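E2A dna-binding protein (Human adenovirus 5, PDB 2WB0) binds single-stranded DNA and unwinds the template without ATP by forming multimers, supporting elongation in adenoviral strand-displacement replication and speeding its initiation. Local coordinates at residues 220-225 with 292-296; 235-241 with 277-282. One frame throughout, in Å; residues are numbered along the deposited sequence.

Overall arrangement
Both contacts belong to one zinc-binding unit, and their centres lie only 7 Å apart. They join the same two connections at different points, the one from strand 216-220 to strand 242-246 and the one from strand 271-276 to strand 297-299. Interaction 1 supplies three of the four zinc thiolates; interaction 2 supplies the fourth, C277. Along the chain, interaction 2 is nested inside the loop closed by interaction 1. Each is partly buried. Interaction 1 runs from a buried phenylalanine through the metal to an exposed acidic pair, whereas interaction 2 relies on backbone carbonyls gripped by an arginine and an amide, and on lysine methylenes at its outer end.

Interaction 1: residues 220-225 with 292-296. With ZN (zinc ion), chain C.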
# COMPACT_ATOMS: atom_id res chain seq x y z
N PRO A 220 -2.19 1.11 0.60
CA PRO A 220 -2.19 1.48 2.00
C PRO A 220 -1.99 2.99 2.20
O PRO A 220 -1.21 3.61 1.45
CB PRO A 220 -0.99 0.70 2.58
CG PRO A 220 -0.00 0.68 1.37
CD PRO A 220 -0.89 0.57 0.12
N LEU A 221 -2.67 3.53 3.23
CA LEU A 221 -2.49 4.89 3.70
C LEU A 221 -1.59 4.91 4.91
O LEU A 221 -1.07 6.00 5.26
CB LEU A 221 -3.82 5.53 4.05
CG LEU A 221 -4.72 5.87 2.89
CD1 LEU A 221 -5.83 6.68 3.51
CD2 LEU A 221 -4.02 6.68 1.83
N ARG A 222 -1.34 3.72 5.51
CA ARG A 222 -0.54 3.70 6.74
C ARG A 222 0.48 2.61 6.73
O ARG A 222 0.19 1.47 6.35
CB ARG A 222 -1.45 3.44 7.96
CG ARG A 222 -2.68 4.37 7.96
CD ARG A 222 -3.49 4.30 9.27
NE ARG A 222 -4.03 3.00 9.67
CZ ARG A 222 -5.32 2.71 9.81
NH1 ARG A 222 -6.30 3.57 9.41
NH2 ARG A 222 -5.64 1.48 10.26
N CYS A 223 1.69 2.97 7.13
CA CYS A 223 2.72 1.98 7.37
C CYS A 223 2.76 1.87 8.92
O CYS A 223 1.80 2.22 9.57
CB CYS A 223 4.04 2.36 6.74
SG CYS A 223 4.73 3.90 7.45
N GLU A 224 3.84 1.36 9.51
CA GLU A 224 3.92 1.28 10.98
C GLU A 224 4.03 2.66 11.58
O GLU A 224 3.47 2.92 12.65
CB GLU A 224 5.19 0.52 11.37
CG GLU A 224 5.13 -0.91 10.85
CD GLU A 224 6.36 -1.79 11.24
OE1 GLU A 224 7.00 -1.52 12.32
OE2 GLU A 224 6.68 -2.73 10.44
N CYS A 225 4.72 3.57 10.85
CA CYS A 225 4.99 4.89 11.38
C CYS A 225 3.74 5.72 11.69
O CYS A 225 3.77 6.48 12.65
CB CYS A 225 5.93 5.70 10.45
SG CYS A 225 7.44 4.78 9.96
N PRO A 292 10.95 8.64 11.97
CA PRO A 292 10.67 7.19 12.00
C PRO A 292 10.82 6.57 10.60
O PRO A 292 10.67 7.27 9.59
CB PRO A 292 9.20 7.15 12.40
CG PRO A 292 8.61 8.46 11.72
CD PRO A 292 9.71 9.47 11.90
N ASN A 293 11.13 5.26 10.55
CA ASN A 293 11.05 4.50 9.30
C ASN A 293 10.77 3.06 9.69
O ASN A 293 11.05 2.68 10.82
CB ASN A 293 12.31 4.58 8.45
CG ASN A 293 13.49 3.86 9.08
OD1 ASN A 293 14.25 4.46 9.84
ND2 ASN A 293 13.66 2.60 8.75
N CYS A 294 10.11 2.30 8.82
CA CYS A 294 9.77 0.96 9.22
C CYS A 294 10.03 0.02 8.05
O CYS A 294 10.30 0.51 6.96
CB CYS A 294 8.36 0.93 9.71
SG CYS A 294 7.15 1.19 8.34
N ASP A 295 9.86 -1.29 8.25
CA ASP A 295 10.16 -2.26 7.20
C ASP A 295 8.86 -2.68 6.41
O ASP A 295 8.85 -3.71 5.70
CB ASP A 295 10.85 -3.48 7.83
CG ASP A 295 9.96 -4.21 8.91
OD1 ASP A 295 8.70 -3.97 9.00
OD2 ASP A 295 10.51 -5.06 9.70
N PHE A 296 7.78 -1.89 6.51
CA PHE A 296 6.57 -2.22 5.76
C PHE A 296 6.90 -2.46 4.27
O PHE A 296 7.57 -1.62 3.63
CB PHE A 296 5.60 -1.05 5.95
CG PHE A 296 4.22 -1.24 5.31
CD1 PHE A 296 3.13 -1.69 6.07
CD2 PHE A 296 4.00 -0.86 3.98
CE1 PHE A 296 1.83 -1.86 5.46
CE2 PHE A 296 2.67 -0.97 3.34
CZ PHE A 296 1.61 -1.48 4.05
ZN ZN C . 6.99 3.48 8.05
O HOH W 1 9.90 -1.73 11.12
O HOH W 2 9.73 0.46 13.01
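P292 lays its ring against C225, its CB 3.8 Å from C225 SG, where the second loop begins its pass by the metal. The backbone of N293 continues along the same thiolate. C294 then turns its side chain inward: SG, placed between its own N and carbonyl carbon (chi1 69°), binds the zinc ion at 2.3 Å, beside C223 SG and C225 SG; C277 completes the tetrad. C294 SG also accepts weak hydrogen bonds from E224 N, at 3.5 Å, and from F296 N. E224 CB rests 3.6 Å from C294 CB. The extended E224 chain carries its carboxylate to D295, with OE2 2.8 Å from D295 OD1 and the two carboxylate planes 76° apart; K65 forms salt bridges to both oxygens, and a water joins E224 OE1 to D295 N. F296 has CG anti to its backbone N (chi1 -176°), which swings the ring back along 220-225. C223 CA sits over one face in a CH-pi contact, 4.3 Å from the centroid, while P220 CB approaches F296 CZ obliquely at 3.7 Å. The peptide N-H groups probably temper the charge of the C294 thiolate, and K65 probably offsets the repulsion between the two carboxylates.

Interaction 2: residues 235-241 with 277-282; sequences LGRQLPK and CCNPVY. With ZN (zinc ion), chain C.
R237 turns the edge of its guanidinium to the C278 carbonyl: NH1 donates to C278 O at 2.9 Å, in the guanidinium plane and nearly along the C=O axis. A bend at chi3 (-61°) curls the arginine round this oxygen, and NH2 reaches on to G183 O. K241 CG, from the same segment, lies over the centre of the guanidinium, 3.7 Å above its plane. One residue before C278, C277 O accepts a hydrogen bond from K241 N at 3.1 Å. Beyond CB, K241 runs outward across the P280 ring at about a right angle, with CD 4.0 Å from P280 CG, and then past Y282, whose OH is 3.3 Å from K241 CD; its ammonium bonds to T243. C278 SG packs against the 238-240 backbone, and C278 CA makes a CA-H...O contact with L239 O at 3.3 Å. The neighbouring C277 turns its sulphur in a different direction, to the zinc ion, and C277 SG accepts a hydrogen bond from N279 N at 3.3 Å. An N-H to cysteine sulphur bond from two residues further on is a familiar feature of structural zinc sites, here the Cys4 site of the viral DNA-binding protein's zinc-binding domain.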
# COMPACT_ATOMS: atom_id res chain seq x y z
N LEU A 235 8.12 14.28 9.40
CA LEU A 235 8.24 15.11 8.20
C LEU A 235 8.31 14.21 6.98
O LEU A 235 8.38 12.99 7.10
CB LEU A 235 9.52 15.93 8.33
CG LEU A 235 9.54 17.35 8.92
CD1 LEU A 235 8.20 17.91 9.36
CD2 LEU A 235 10.53 17.38 9.99
N GLY A 236 8.31 14.79 5.78
CA GLY A 236 8.41 13.98 4.54
C GLY A 236 7.06 13.44 4.09
O GLY A 236 5.99 14.06 4.33
N ARG A 237 7.10 12.28 3.47
CA ARG A 237 5.88 11.78 2.79
C ARG A 237 4.94 11.25 3.88
O ARG A 237 5.42 10.77 4.87
CB ARG A 237 6.31 10.66 1.84
CG ARG A 237 5.13 10.00 1.06
CD ARG A 237 5.67 8.87 0.13
NE ARG A 237 6.62 9.38 -0.86
CZ ARG A 237 7.97 9.39 -0.81
NH1 ARG A 237 8.68 8.91 0.22
NH2 ARG A 237 8.64 9.91 -1.86
N GLN A 238 3.62 11.37 3.68
CA GLN A 238 2.59 11.07 4.71
C GLN A 238 1.76 9.84 4.39
O GLN A 238 0.75 9.54 5.06
CB GLN A 238 1.69 12.29 4.85
CG GLN A 238 2.51 13.54 5.31
CD GLN A 238 3.15 13.35 6.63
OE1 GLN A 238 2.45 13.12 7.62
NE2 GLN A 238 4.47 13.43 6.69
N LEU A 239 2.16 9.08 3.38
CA LEU A 239 1.56 7.79 3.11
C LEU A 239 2.63 6.90 2.55
O LEU A 239 3.65 7.35 2.06
CB LEU A 239 0.43 7.87 2.01
CG LEU A 239 -0.59 8.99 2.16
CD1 LEU A 239 -1.09 9.60 0.82
CD2 LEU A 239 -1.76 8.37 2.99
N PRO A 240 2.41 5.58 2.60
CA PRO A 240 3.42 4.64 2.10
C PRO A 240 3.94 4.96 0.69
O PRO A 240 3.12 5.26 -0.25
CB PRO A 240 2.64 3.30 2.11
CG PRO A 240 1.89 3.42 3.46
CD PRO A 240 1.38 4.91 3.39
N LYS A 241 5.28 4.93 0.50
CA LYS A 241 5.82 5.23 -0.80
C LYS A 241 5.34 4.19 -1.84
O LYS A 241 5.17 2.99 -1.51
CB LYS A 241 7.37 5.17 -0.78
CG LYS A 241 7.97 5.81 -2.00
CD LYS A 241 9.54 5.68 -1.87
CE LYS A 241 10.40 6.48 -2.94
NZ LYS A 241 10.14 5.88 -4.31
N CYS A 277 7.52 1.86 3.42
CA CYS A 277 7.34 2.89 4.49
C CYS A 277 6.98 4.26 3.88
O CYS A 277 7.36 4.52 2.74
CB CYS A 277 8.67 3.08 5.23
SG CYS A 277 8.56 4.25 6.60
N CYS A 278 6.25 5.11 4.60
CA CYS A 278 6.12 6.53 4.15
C CYS A 278 7.49 7.11 3.73
O CYS A 278 7.59 7.80 2.70
CB CYS A 278 5.58 7.43 5.25
SG CYS A 278 3.86 7.07 5.67
N ASN A 279 8.52 6.83 4.52
CA ASN A 279 9.86 7.40 4.26
C ASN A 279 10.91 6.33 4.44
O ASN A 279 11.62 6.29 5.44
CB ASN A 279 10.13 8.55 5.19
CG ASN A 279 9.07 9.61 5.09
OD1 ASN A 279 8.11 9.65 5.90
ND2 ASN A 279 9.19 10.45 4.09
N PRO A 280 11.05 5.49 3.43
CA PRO A 280 12.01 4.40 3.60
C PRO A 280 13.44 4.94 3.60
O PRO A 280 13.72 5.95 2.97
CB PRO A 280 11.77 3.49 2.39
CG PRO A 280 10.53 4.05 1.65
CD PRO A 280 10.31 5.49 2.15
N VAL A 281 14.32 4.25 4.30
CA VAL A 281 15.74 4.59 4.39
C VAL A 281 16.55 3.90 3.27
O VAL A 281 16.46 2.67 3.07
CB VAL A 281 16.25 4.20 5.79
CG1 VAL A 281 17.79 4.04 5.85
CG2 VAL A 281 15.77 5.23 6.82
N TYR A 282 17.33 4.68 2.52
CA TYR A 282 18.24 4.10 1.51
C TYR A 282 19.73 4.24 1.90
O TYR A 282 20.54 3.34 1.64
CB TYR A 282 17.98 4.68 0.10
CG TYR A 282 16.52 4.56 -0.36
CD1 TYR A 282 15.65 5.67 -0.30
CD2 TYR A 282 16.02 3.34 -0.84
CE1 TYR A 282 14.30 5.57 -0.71
CE2 TYR A 282 14.67 3.22 -1.24
CZ TYR A 282 13.82 4.35 -1.18
OH TYR A 282 12.50 4.25 -1.57
ZN ZN C . 6.99 3.48 8.05